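Fumarate lyase (Mesorhizobium sp., PDB 3C8T) belongs to the fumarate lyase family, largely helical proteins that assemble as tetramers around long packed helices. Local coordinates at residues 371-376 and 380-385; 402-407 and 417-422; 34-39 and 212-217; 42-47 and 201-206; 124-129 and 331-336. One frame throughout, in Å; residues are numbered along the deposited sequence. Where two conformers were deposited one is given.

In the fold
The five contacts are strung along an elongated, largely helical subunit. Contact 5, centred about 7 Å from the centre of the chain, joins the long helices 104-140 and 315-344. Contacts 3 and 4 both pair helix 23-43 with helix 204-215 or its approach; their centres are 13 Å apart, and the R43-E214 salt bridge connects them. In sequence, the segments of contact 4 fall between those of contact 3, and those of contact 5 alternate with both. Contacts 1 and 2 follow at the opposite end, centres 14 Å apart, in the helical C-terminal region, touching through I385 and M407. Centres of contacts 2 and 4 are 86 Å apart, so the central helices join two distant ends.

Contact 1: 371-376 and 380-385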
# COMPACT_ATOMS: atom_id res chain seq x y z
N MET A 371 -43.51 -10.00 11.57
CA MET A 371 -43.35 -11.02 12.62
C MET A 371 -44.69 -11.31 13.30
O MET A 371 -45.09 -12.45 13.50
CB MET A 371 -42.29 -10.56 13.66
CG MET A 371 -41.97 -11.53 14.84
SD MET A 371 -41.21 -10.73 16.29
CE MET A 371 -42.39 -9.38 16.56
N ALA A 372 -45.40 -10.25 13.68
CA ALA A 372 -46.67 -10.42 14.37
C ALA A 372 -47.81 -10.94 13.48
O ALA A 372 -48.73 -11.60 13.97
CB ALA A 372 -47.09 -9.12 15.03
N LEU A 373 -47.74 -10.62 12.20
CA LEU A 373 -48.80 -10.92 11.28
C LEU A 373 -48.70 -12.35 10.76
O LEU A 373 -49.70 -13.05 10.68
CB LEU A 373 -48.81 -9.90 10.11
CG LEU A 373 -49.98 -9.96 9.10
CD1 LEU A 373 -51.38 -9.84 9.78
CD2 LEU A 373 -49.83 -8.93 8.02
N ALA A 374 -47.47 -12.78 10.43
CA ALA A 374 -47.18 -14.12 9.89
C ALA A 374 -47.99 -15.30 10.48
O ALA A 374 -48.54 -16.10 9.71
CB ALA A 374 -45.69 -14.41 9.97
N PRO A 375 -48.05 -15.45 11.81
CA PRO A 375 -48.92 -16.53 12.31
C PRO A 375 -50.38 -16.51 11.80
O PRO A 375 -51.03 -17.56 11.85
CB PRO A 375 -48.88 -16.36 13.84
CG PRO A 375 -47.60 -15.68 14.11
CD PRO A 375 -47.36 -14.76 12.92
N HIS A 376 -50.87 -15.35 11.33
CA HIS A 376 -52.27 -15.22 10.90
C HIS A 376 -52.43 -15.44 9.40
O HIS A 376 -53.35 -16.13 8.95
CB HIS A 376 -52.85 -13.85 11.28
CG HIS A 376 -52.85 -13.59 12.75
ND1 HIS A 376 -53.89 -13.96 13.58
CD2 HIS A 376 -51.92 -13.00 13.55
CE1 HIS A 376 -53.60 -13.63 14.82
NE2 HIS A 376 -52.41 -13.04 14.83
N LYS A 380 -44.92 -15.20 3.60
CA LYS A 380 -44.86 -14.43 2.35
C LYS A 380 -46.02 -13.41 2.30
O LYS A 380 -45.83 -12.23 1.94
CB LYS A 380 -44.91 -15.39 1.15
CG LYS A 380 -45.08 -14.74 -0.26
CD LYS A 380 -43.77 -14.19 -0.84
CE LYS A 380 -43.73 -14.26 -2.39
NZ LYS A 380 -44.71 -13.33 -3.05
N GLU A 381 -47.21 -13.86 2.69
CA GLU A 381 -48.41 -13.02 2.73
C GLU A 381 -48.23 -11.83 3.68
O GLU A 381 -48.53 -10.70 3.33
CB GLU A 381 -49.64 -13.86 3.11
CG GLU A 381 -49.96 -15.04 2.11
CD GLU A 381 -48.96 -16.25 2.18
OE1 GLU A 381 -48.44 -16.60 3.27
OE2 GLU A 381 -48.69 -16.83 1.10
N ALA A 382 -47.72 -12.10 4.89
CA ALA A 382 -47.47 -11.05 5.87
C ALA A 382 -46.48 -10.05 5.31
O ALA A 382 -46.68 -8.84 5.41
CB ALA A 382 -46.93 -11.65 7.19
N HIS A 383 -45.39 -10.55 4.73
CA HIS A 383 -44.41 -9.69 4.06
C HIS A 383 -45.01 -8.84 2.93
O HIS A 383 -44.76 -7.63 2.85
CB HIS A 383 -43.25 -10.52 3.53
CG HIS A 383 -42.20 -9.70 2.86
ND1 HIS A 383 -42.30 -9.29 1.54
CD2 HIS A 383 -41.04 -9.19 3.32
CE1 HIS A 383 -41.24 -8.58 1.22
NE2 HIS A 383 -40.46 -8.50 2.29
N ASP A 384 -45.83 -9.45 2.08
CA ASP A 384 -46.46 -8.69 1.00
C ASP A 384 -47.41 -7.60 1.49
O ASP A 384 -47.36 -6.48 0.98
CB ASP A 384 -47.13 -9.60 -0.03
CG ASP A 384 -46.10 -10.36 -0.89
OD1 ASP A 384 -45.28 -9.71 -1.57
OD2 ASP A 384 -46.13 -11.61 -0.90
N ILE A 385 -48.24 -7.92 2.48
CA ILE A 385 -49.20 -6.95 3.05
C ILE A 385 -48.51 -5.70 3.63
O ILE A 385 -48.91 -4.56 3.36
CB ILE A 385 -50.11 -7.64 4.13
CG1 ILE A 385 -51.00 -8.69 3.45
CG2 ILE A 385 -50.93 -6.61 4.94
CD1 ILE A 385 -51.70 -9.69 4.40
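L373 carries its CG anti to the backbone N (chi1 -173°) and, with chi2 near 56°, presents CD2 to helix 379-395, where that methyl meets both A382 and I385. The nearest atom is the backbone CA of A382, 3.8 Å from L373 CD2. Further back along the same side chain, L373 CB lies 3.9 Å from A382 CB, so the leucine is applied to the alanine from its root to its tip. I385 receives the methyl with its own CG2, 4.0 Å from L373 CD2, its CB and CD1 lying close by, and the two side chains cross at about a right angle.

The small side chain of A382 is consistent with the close approach of the helices. Its CB points at the other helix and comes within 3.5 Å of the backbone N of A374, with A374 CB alongside at 4.1 Å. The CA atoms of A374 and A382 are 5.1 Å apart, and the axes of the two short segments approach to 8.0 Å at 131° between their directions. No hydrogen bond crosses the interface, which is apolar packing between two alanines, a leucine and an isoleucine.

Helices 366-377 and 379-395 succeed each other in the chain, so the contact packs two successive helices against each other just beside their short connection. Helix 408-414 packs beside this pair, its V410 touching both L373 and I385, while M407 reaches I385 from the loop that precedes it.

Contact 2: 402-407 and 417-422; sequences EVLRTM and EALRDL
L419 lays its two methyls over L404 and the peptide that follows it. Its CD1 rests against the backbone there, 4.0 Å from L404 O and 4.1 Å from R405 N, while CD2 meets the side chain of L404, 4.1 Å from L404 CD1. The side chains of the two leucines cross at about a right angle. The match is therefore of one methyl to a peptide and one to a methyl, without any hydrogen bond between the segments.

Outside this apolar part, two arginines converge. R405 NH2 and R420 NH2 are 4.0 Å apart, and their guanidinium planes stand 84° to each other. Carboxylates probably moderate this meeting of like charges: R405 NH1 donates to E402 OE2 at 2.8 Å, nearly in the guanidinium plane and on the syn side of the oxygen, and R405 NE forms a salt bridge with E416. The positive charge of R405 is thus probably well compensated, which would make the approach of R420 less costly.

V369 of helix 366-377 touches both L404 and L419, and V410 and L414 of helix 408-414 back L419. The arrangement is one of consecutive short helices, 400-404, 408-414 and 416-422, the first two joined by a type I turn from L404 to M407 with M407 as N-cap, packed around L419 in the helical region matching the adenylosuccinate lyase C-terminus.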
# COMPACT_ATOMS: atom_id res chain seq x y z
N GLU A 402 -50.89 4.77 10.58
CA GLU A 402 -52.03 5.39 9.92
C GLU A 402 -52.40 4.70 8.58
O GLU A 402 -53.54 4.76 8.17
CB GLU A 402 -51.86 6.90 9.72
CG GLU A 402 -51.57 7.78 10.99
CD GLU A 402 -52.61 7.71 12.14
OE1 GLU A 402 -52.27 8.21 13.26
OE2 GLU A 402 -53.75 7.19 11.96
N VAL A 403 -51.46 4.04 7.92
CA VAL A 403 -51.80 3.27 6.72
C VAL A 403 -52.36 1.91 7.14
O VAL A 403 -53.47 1.53 6.70
CB VAL A 403 -50.60 3.10 5.77
CG1 VAL A 403 -50.95 2.23 4.57
CG2 VAL A 403 -50.10 4.47 5.27
N LEU A 404 -51.66 1.21 8.03
CA LEU A 404 -52.01 -0.18 8.39
C LEU A 404 -53.37 -0.35 9.06
O LEU A 404 -54.04 -1.37 8.87
CB LEU A 404 -50.92 -0.83 9.28
CG LEU A 404 -49.54 -1.06 8.66
CD1 LEU A 404 -48.62 -1.68 9.71
CD2 LEU A 404 -49.59 -1.90 7.36
N ARG A 405 -53.75 0.65 9.83
CA ARG A 405 -55.01 0.69 10.56
C ARG A 405 -56.23 0.64 9.63
O ARG A 405 -57.31 0.24 10.07
CB ARG A 405 -55.08 1.96 11.42
CG ARG A 405 -55.67 3.17 10.68
CD ARG A 405 -55.70 4.43 11.52
NE ARG A 405 -56.53 4.32 12.72
CZ ARG A 405 -56.65 5.28 13.64
NH1 ARG A 405 -56.00 6.45 13.49
NH2 ARG A 405 -57.43 5.09 14.71
N THR A 406 -56.08 1.08 8.38
CA THR A 406 -57.19 1.13 7.43
C THR A 406 -57.22 -0.14 6.58
O THR A 406 -58.07 -0.26 5.69
CB THR A 406 -57.11 2.35 6.45
OG1 THR A 406 -56.03 2.20 5.53
CG2 THR A 406 -56.97 3.68 7.19
N MET A 407 -56.30 -1.09 6.85
CA MET A 407 -56.07 -2.26 6.02
C MET A 407 -56.60 -3.49 6.77
O MET A 407 -55.88 -4.08 7.57
CB MET A 407 -54.56 -2.40 5.68
CG MET A 407 -54.03 -1.47 4.53
SD MET A 407 -52.22 -1.49 4.21
CE MET A 407 -52.00 -3.13 3.52
N GLU A 417 -54.60 -1.47 18.83
CA GLU A 417 -53.71 -1.25 19.97
C GLU A 417 -52.37 -1.96 19.67
O GLU A 417 -51.31 -1.34 19.70
CB GLU A 417 -54.35 -1.78 21.26
CG GLU A 417 -53.68 -1.24 22.55
CD GLU A 417 -53.92 0.28 22.78
OE1 GLU A 417 -53.18 0.89 23.59
OE2 GLU A 417 -54.85 0.86 22.16
N ALA A 418 -52.43 -3.25 19.36
CA ALA A 418 -51.24 -4.00 18.93
C ALA A 418 -50.46 -3.29 17.78
O ALA A 418 -49.24 -3.24 17.81
CB ALA A 418 -51.62 -5.43 18.51
N LEU A 419 -51.19 -2.73 16.79
CA LEU A 419 -50.55 -1.98 15.69
C LEU A 419 -49.76 -0.75 16.16
O LEU A 419 -48.63 -0.52 15.69
CB LEU A 419 -51.56 -1.59 14.59
CG LEU A 419 -51.93 -2.71 13.61
CD1 LEU A 419 -52.99 -2.23 12.61
CD2 LEU A 419 -50.64 -3.24 12.88
N ARG A 420 -50.37 0.03 17.06
CA ARG A 420 -49.69 1.12 17.77
C ARG A 420 -48.40 0.66 18.47
O ARG A 420 -47.36 1.29 18.33
CB ARG A 420 -50.61 1.78 18.80
CG ARG A 420 -51.69 2.53 18.19
CD ARG A 420 -52.50 3.22 19.23
NE ARG A 420 -53.61 3.91 18.60
CZ ARG A 420 -53.52 5.09 18.00
NH1 ARG A 420 -52.36 5.74 17.93
NH2 ARG A 420 -54.61 5.61 17.46
N ASP A 421 -48.49 -0.44 19.23
CA ASP A 421 -47.32 -1.02 19.92
C ASP A 421 -46.19 -1.47 18.93
O ASP A 421 -45.01 -1.17 19.11
CB ASP A 421 -47.77 -2.18 20.82
CG ASP A 421 -48.62 -1.71 22.03
OD1 ASP A 421 -48.59 -0.48 22.33
OD2 ASP A 421 -49.29 -2.57 22.68
N LEU A 422 -46.59 -2.18 17.88
CA LEU A 422 -45.66 -2.76 16.90
C LEU A 422 -44.97 -1.72 16.01
O LEU A 422 -43.87 -1.95 15.54
CB LEU A 422 -46.37 -3.80 16.02
CG LEU A 422 -46.85 -5.05 16.76
CD1 LEU A 422 -47.92 -5.78 15.96
CD2 LEU A 422 -45.67 -5.97 17.09

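Contact 3: 34-39 and 212-217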
# COMPACT_ATOMS: atom_id res chain seq x y z
N GLU A 34 25.43 -2.63 26.09
CA GLU A 34 26.89 -2.87 26.12
C GLU A 34 27.38 -3.23 27.53
O GLU A 34 28.24 -4.09 27.69
CB GLU A 34 27.65 -1.66 25.62
CG GLU A 34 27.46 -1.37 24.14
CD GLU A 34 28.46 -2.12 23.25
OE1 GLU A 34 29.24 -2.96 23.75
OE2 GLU A 34 28.46 -1.84 22.03
N VAL A 35 26.82 -2.56 28.54
CA VAL A 35 27.16 -2.79 29.94
C VAL A 35 26.70 -4.18 30.34
O VAL A 35 27.44 -4.91 31.00
CB VAL A 35 26.47 -1.75 30.88
CG1 VAL A 35 26.54 -2.18 32.37
CG2 VAL A 35 27.08 -0.40 30.69
N ALA A 36 25.48 -4.54 29.95
CA ALA A 36 24.94 -5.85 30.27
C ALA A 36 25.78 -6.91 29.57
O ALA A 36 26.01 -7.99 30.12
CB ALA A 36 23.47 -5.94 29.88
N LEU A 37 26.26 -6.61 28.37
CA LEU A 37 27.10 -7.59 27.63
C LEU A 37 28.41 -7.85 28.38
O LEU A 37 28.82 -9.01 28.51
CB LEU A 37 27.38 -7.12 26.21
CG LEU A 37 28.36 -7.96 25.37
CD1 LEU A 37 27.86 -9.38 25.07
CD2 LEU A 37 28.63 -7.22 24.11
N ALA A 38 29.03 -6.78 28.88
CA ALA A 38 30.26 -6.86 29.70
C ALA A 38 30.04 -7.69 30.95
O ALA A 38 30.89 -8.52 31.29
CB ALA A 38 30.74 -5.47 30.09
N ARG A 39 28.90 -7.47 31.61
CA ARG A 39 28.56 -8.19 32.82
C ARG A 39 28.34 -9.66 32.58
O ARG A 39 28.82 -10.51 33.34
CB ARG A 39 27.29 -7.62 33.44
CG ARG A 39 27.40 -7.46 34.94
CD ARG A 39 27.84 -6.05 35.27
NE ARG A 39 26.84 -5.08 34.82
CZ ARG A 39 25.70 -4.80 35.45
NH1 ARG A 39 25.41 -5.41 36.60
NH2 ARG A 39 24.87 -3.90 34.94
N ALA A 212 20.46 -12.07 27.70
CA ALA A 212 19.00 -12.00 27.75
C ALA A 212 18.56 -11.85 29.23
O ALA A 212 17.69 -11.05 29.57
CB ALA A 212 18.40 -13.23 27.12
N ARG A 213 19.22 -12.63 30.09
CA ARG A 213 18.89 -12.65 31.50
C ARG A 213 19.18 -11.30 32.11
O ARG A 213 18.34 -10.77 32.80
CB ARG A 213 19.66 -13.77 32.19
CG ARG A 213 19.07 -14.17 33.53
CD ARG A 213 19.53 -15.57 33.96
NE ARG A 213 20.82 -15.63 34.67
CZ ARG A 213 21.40 -14.63 35.33
NH1 ARG A 213 20.84 -13.43 35.41
NH2 ARG A 213 22.57 -14.84 35.93
N GLU A 214 20.34 -10.72 31.81
CA GLU A 214 20.73 -9.41 32.35
C GLU A 214 19.73 -8.31 31.99
O GLU A 214 19.54 -7.38 32.75
CB GLU A 214 22.09 -8.97 31.79
CG GLU A 214 23.29 -9.25 32.64
CD GLU A 214 23.17 -8.64 34.04
OE1 GLU A 214 23.18 -9.43 35.01
OE2 GLU A 214 23.04 -7.39 34.18
N LEU A 215 19.15 -8.40 30.80
CA LEU A 215 18.27 -7.35 30.32
C LEU A 215 16.82 -7.71 30.57
O LEU A 215 15.93 -6.93 30.27
CB LEU A 215 18.47 -7.14 28.82
CG LEU A 215 19.81 -6.57 28.41
CD1 LEU A 215 19.96 -6.59 26.89
CD2 LEU A 215 19.96 -5.16 28.97
N ASN A 216 16.60 -8.92 31.06
CA ASN A 216 15.25 -9.42 31.25
C ASN A 216 14.48 -9.59 29.92
O ASN A 216 13.32 -9.24 29.86
CB ASN A 216 14.50 -8.51 32.23
CG ASN A 216 13.18 -9.11 32.68
OD1 ASN A 216 13.00 -10.33 32.70
ND2 ASN A 216 12.23 -8.23 33.03
N LEU A 217 15.12 -10.16 28.90
CA LEU A 217 14.48 -10.43 27.61
C LEU A 217 14.43 -11.93 27.36
O LEU A 217 15.17 -12.70 28.02
CB LEU A 217 15.26 -9.73 26.48
CG LEU A 217 15.21 -8.20 26.51
CD1 LEU A 217 16.24 -7.59 25.59
CD2 LEU A 217 13.75 -7.62 26.22
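A36 meets helix 204-215 with its single methyl, which touches two consecutive residues: A36 CB is 3.7 Å from L215 CD2 and 3.8 Å from E214 CB. L215 reaches it with the far end of its side chain, since CG stands anti to the carbonyl carbon (chi1 -68°) and CD2 swings over the alanine. E214 contributes its aliphatic part, and CG continues past the methyl to lie 3.9 Å from A36 O.

One turn further along helix 23-43, R39 is placed against the carboxylate of E214. The oxygen OE2 sits over one face of the guanidinium, 3.8 Å above its plane and toward the rim, and the planes of the two groups are inclined by 56°. With R39 NH1 and E214 OE2 3.9 Å apart, this is a long salt bridge in which charge alone acts and no N-H is aimed at the oxygen.

The pairing is a helix-helix packing within the lyase region, made where helix 204-215 finishes. N216, with positive phi, is the first residue past the helix in a Schellman motif, its N bonded to R213 O and that of L217 to A212 O.

Second-shell partners are likely to position these groups. E214 OE1 is taken by a salt bridge with R43, the stronger polar partner of this carboxylate. L211, a turn before L215, also touches A36, while R117 of helix 104-140 donates to L215 O and T110 of that helix packs on the L215 side chain.

Contact 4: 42-47 and 201-206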
# COMPACT_ATOMS: atom_id res chain seq x y z
N ALA A 42 31.71 -11.32 32.09
CA ALA A 42 32.55 -11.44 33.26
C ALA A 42 32.10 -12.61 34.10
O ALA A 42 32.93 -13.35 34.64
CB ALA A 42 32.55 -10.18 34.07
N ARG A 43 30.78 -12.81 34.20
CA ARG A 43 30.21 -13.99 34.85
C ARG A 43 30.59 -15.31 34.18
O ARG A 43 30.73 -16.32 34.85
CB ARG A 43 28.70 -13.91 34.97
CG ARG A 43 28.23 -12.98 36.07
CD ARG A 43 26.82 -13.31 36.52
NE ARG A 43 25.86 -13.22 35.44
CZ ARG A 43 25.22 -12.10 35.06
NH1 ARG A 43 25.44 -10.94 35.68
NH2 ARG A 43 24.36 -12.16 34.05
N LEU A 44 30.73 -15.32 32.87
CA LEU A 44 31.09 -16.55 32.16
C LEU A 44 32.60 -16.67 32.02
O LEU A 44 33.08 -17.53 31.28
CB LEU A 44 30.43 -16.59 30.76
CG LEU A 44 28.90 -16.65 30.71
CD1 LEU A 44 28.37 -16.00 29.45
CD2 LEU A 44 28.37 -18.09 30.85
N GLY A 45 33.33 -15.78 32.68
CA GLY A 45 34.80 -15.77 32.65
C GLY A 45 35.40 -15.43 31.30
O GLY A 45 36.50 -15.86 30.98
N ILE A 46 34.69 -14.64 30.50
CA ILE A 46 35.15 -14.40 29.14
C ILE A 46 36.00 -13.15 29.06
O ILE A 46 36.92 -13.05 28.23
CB ILE A 46 33.99 -14.45 28.10
CG1 ILE A 46 33.61 -15.91 27.88
CG2 ILE A 46 34.41 -13.83 26.77
CD1 ILE A 46 32.25 -16.09 27.32
N ILE A 47 35.69 -12.20 29.93
CA ILE A 47 36.51 -11.01 30.10
C ILE A 47 36.77 -10.95 31.61
O ILE A 47 36.01 -11.56 32.35
CB ILE A 47 35.81 -9.72 29.58
CG1 ILE A 47 34.53 -9.41 30.37
CG2 ILE A 47 35.52 -9.80 28.05
CD1 ILE A 47 34.15 -7.94 30.31
N GLY A 201 34.40 -18.17 19.85
CA GLY A 201 34.78 -19.56 19.79
C GLY A 201 33.55 -20.40 20.01
O GLY A 201 32.63 -20.40 19.19
N THR A 202 33.53 -21.09 21.15
CA THR A 202 32.45 -22.04 21.47
C THR A 202 31.49 -21.47 22.51
O THR A 202 30.55 -22.14 22.88
CB THR A 202 32.99 -23.44 22.00
OG1 THR A 202 33.41 -23.33 23.37
CG2 THR A 202 34.13 -23.98 21.13
N ARG A 203 31.74 -20.26 22.99
CA ARG A 203 30.99 -19.75 24.15
C ARG A 203 29.84 -18.81 23.75
O ARG A 203 29.13 -18.26 24.60
CB ARG A 203 31.95 -19.03 25.12
CG ARG A 203 33.22 -19.80 25.51
CD ARG A 203 32.96 -20.94 26.48
NE ARG A 203 31.96 -20.64 27.52
CZ ARG A 203 32.22 -19.98 28.65
NH1 ARG A 203 31.25 -19.78 29.54
NH2 ARG A 203 33.45 -19.51 28.89
N GLY A 204 29.66 -18.62 22.45
CA GLY A 204 28.68 -17.63 21.97
C GLY A 204 27.27 -17.74 22.52
O GLY A 204 26.72 -16.76 23.00
N LEU A 205 26.69 -18.94 22.48
CA LEU A 205 25.31 -19.14 22.97
C LEU A 205 25.14 -18.90 24.49
O LEU A 205 24.08 -18.45 24.93
CB LEU A 205 24.80 -20.52 22.57
CG LEU A 205 24.13 -20.65 21.20
CD1 LEU A 205 25.02 -20.17 20.15
CD2 LEU A 205 23.82 -22.09 20.88
N ASP A 206 26.20 -19.21 25.25
CA ASP A 206 26.27 -18.90 26.69
C ASP A 206 26.15 -17.40 26.94
O ASP A 206 25.36 -16.94 27.75
CB ASP A 206 27.58 -19.42 27.31
CG ASP A 206 27.75 -20.90 27.16
OD1 ASP A 206 26.73 -21.62 27.27
OD2 ASP A 206 28.90 -21.34 26.90
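L44 O accepts the main polar link of this contact, from the guanidinium of R203. The bond from R203 NH2 to L44 O is 3.1 Å long with an N-H...O angle of 151°, and the oxygen lies only 13° out of the guanidinium plane. R203 NH1 bonds weakly to L44 O as well, at 3.4 Å, so the arginine addresses the carbonyl with its two terminal nitrogens. Its third nitrogen is used within its own segment: R203 NE donates almost straight to D206 OD2, at 3.2 Å and 172°, meeting the anti side of that oxygen. Bends at chi2 and chi3 fold the R203 chain back over D206, and this salt bridge should restrict rotation of the guanidinium while the NH1/NH2 edge serves L44.

Van der Waals packing accompanies these bonds. I46 CD1 lies over one face of the R203 guanidinium, 3.9 Å above the plane, and also touches R203 CB at 3.7 Å. L44 takes a different route: its CB lies 3.5 Å from R203 NH1, while CD1 and CD2 reach D206, the former 3.6 Å from D206 O.

The carbonyl used here belongs to L44, the first residue beyond helix 23-43. G45, with positive phi, is the C-prime residue of a Schellman motif there, and I46 follows it. R203 precedes helix 204-215, so the end of one helix meets the start of the other; V207 of helix 204-215 touches L44 and I46, and W100 in a loop packs on I46.

Contact 5: 124-129 and 331-336; sequences SRRIES and VASGIL
R126 meets helix 315-344 with both its root and its nitrogen-bearing end. Its CB lies 3.7 Å from L336 CB, and its CA is the nearest of its segment to that of L336, at 6.0 Å. With CG beside the backbone N (chi1 -51°) and a bend at chi2, the chain passes L336 and carries CD to 3.4 Å from S333 O. R126 NE then donates to S333 OG, at 3.1 Å and 161°, the oxygen lying close to the guanidinium plane. S333 holds OG anti to its own backbone N, where this edge can reach it.

I127, next in the chain, adds an apolar touch. Its CG1 is 4.0 Å from L336 CD2, and the two side chains cross at a slant, so L336 meets R126 with its CB and CD1 and I127 with CD2. F237 of helix 229-255 also packs on I127, and V241 of the same helix on L336.

The axes of the two short segments run at 23° to each other, 9.7 Å apart, as fits neighbouring members of the long-helix bundle of this family.

Buried as it is, the R126 guanidinium has its nitrogens all engaged: NE with S333, NH2 in a salt bridge with D14, and NH1 in another with E340. D14 also hydrogen-bonds S333 OG, so serine, arginine and aspartate form a closed set of polar links. Two carboxylates would probably stabilise the positive charge of R126 inside the bundle.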
# COMPACT_ATOMS: atom_id res chain seq x y z
N SER A 124 -0.41 -0.68 25.65
CA SER A 124 -1.31 -1.45 26.48
C SER A 124 -2.16 -0.55 27.41
O SER A 124 -3.37 -0.74 27.55
CB SER A 124 -0.51 -2.49 27.27
OG SER A 124 -1.34 -3.15 28.20
N ARG A 125 -1.49 0.42 28.03
CA ARG A 125 -2.10 1.42 28.90
C ARG A 125 -3.20 2.22 28.15
O ARG A 125 -4.27 2.47 28.67
CB ARG A 125 -0.95 2.36 29.30
CG ARG A 125 -0.97 2.92 30.64
CD ARG A 125 -1.16 4.42 30.54
NE ARG A 125 0.02 5.25 30.26
CZ ARG A 125 -0.11 6.48 29.76
NH1 ARG A 125 -1.34 6.94 29.52
NH2 ARG A 125 0.92 7.27 29.53
N ARG A 126 -2.92 2.61 26.91
CA ARG A 126 -3.91 3.37 26.14
C ARG A 126 -5.09 2.48 25.68
O ARG A 126 -6.26 2.91 25.68
CB ARG A 126 -3.26 4.09 24.96
CG ARG A 126 -2.03 4.91 25.31
CD ARG A 126 -2.05 6.13 24.43
NE ARG A 126 -0.94 7.05 24.65
CZ ARG A 126 -0.94 8.04 25.54
NH1 ARG A 126 -1.97 8.24 26.34
NH2 ARG A 126 0.13 8.80 25.65
N ILE A 127 -4.80 1.25 25.33
CA ILE A 127 -5.85 0.28 25.00
C ILE A 127 -6.76 0.02 26.22
O ILE A 127 -7.98 -0.03 26.11
CB ILE A 127 -5.25 -1.03 24.42
CG1 ILE A 127 -4.68 -0.82 23.00
CG2 ILE A 127 -6.29 -2.19 24.50
CD1 ILE A 127 -4.13 -2.18 22.33
N GLU A 128 -6.17 -0.11 27.42
CA GLU A 128 -6.97 -0.23 28.65
C GLU A 128 -7.84 1.01 28.98
O GLU A 128 -8.99 0.84 29.36
CB GLU A 128 -6.08 -0.63 29.85
CG GLU A 128 -5.34 -1.97 29.61
CD GLU A 128 -6.29 -3.13 29.19
OE1 GLU A 128 -6.30 -3.55 28.01
OE2 GLU A 128 -7.04 -3.61 30.06
N SER A 129 -7.33 2.24 28.83
CA SER A 129 -8.20 3.42 28.93
C SER A 129 -9.30 3.44 27.88
O SER A 129 -10.42 3.83 28.19
CB SER A 129 -7.44 4.74 28.82
OG SER A 129 -6.34 4.74 29.68
N VAL A 331 2.50 7.38 16.08
CA VAL A 331 1.19 7.65 15.50
C VAL A 331 0.10 6.76 16.13
O VAL A 331 -0.98 7.25 16.51
CB VAL A 331 1.20 7.47 13.98
CG1 VAL A 331 -0.23 7.63 13.41
CG2 VAL A 331 2.20 8.44 13.32
N ALA A 332 0.36 5.46 16.28
CA ALA A 332 -0.67 4.63 16.90
C ALA A 332 -0.99 5.05 18.35
O ALA A 332 -2.13 5.01 18.77
CB ALA A 332 -0.31 3.12 16.83
N SER A 333 0.04 5.45 19.09
CA SER A 333 -0.11 5.98 20.42
C SER A 333 -0.89 7.28 20.46
O SER A 333 -1.70 7.50 21.37
CB SER A 333 1.28 6.20 21.06
OG SER A 333 1.20 6.32 22.48
N GLY A 334 -0.64 8.17 19.50
CA GLY A 334 -1.33 9.45 19.47
C GLY A 334 -2.80 9.34 19.15
O GLY A 334 -3.63 10.01 19.76
N ILE A 335 -3.14 8.50 18.18
CA ILE A 335 -4.58 8.26 17.87
C ILE A 335 -5.32 7.46 18.97
O ILE A 335 -6.51 7.74 19.23
CB ILE A 335 -4.84 7.71 16.40
CG1 ILE A 335 -4.34 6.28 16.21
CG2 ILE A 335 -4.19 8.63 15.36
CD1 ILE A 335 -4.53 5.80 14.81
N LEU A 336 -4.64 6.51 19.62
CA LEU A 336 -5.21 5.94 20.87
C LEU A 336 -5.45 7.00 21.92
O LEU A 336 -6.48 6.96 22.59
CB LEU A 336 -4.39 4.83 21.50
CG LEU A 336 -4.48 3.47 20.81
CD1 LEU A 336 -3.16 2.77 21.06
CD2 LEU A 336 -5.73 2.63 21.23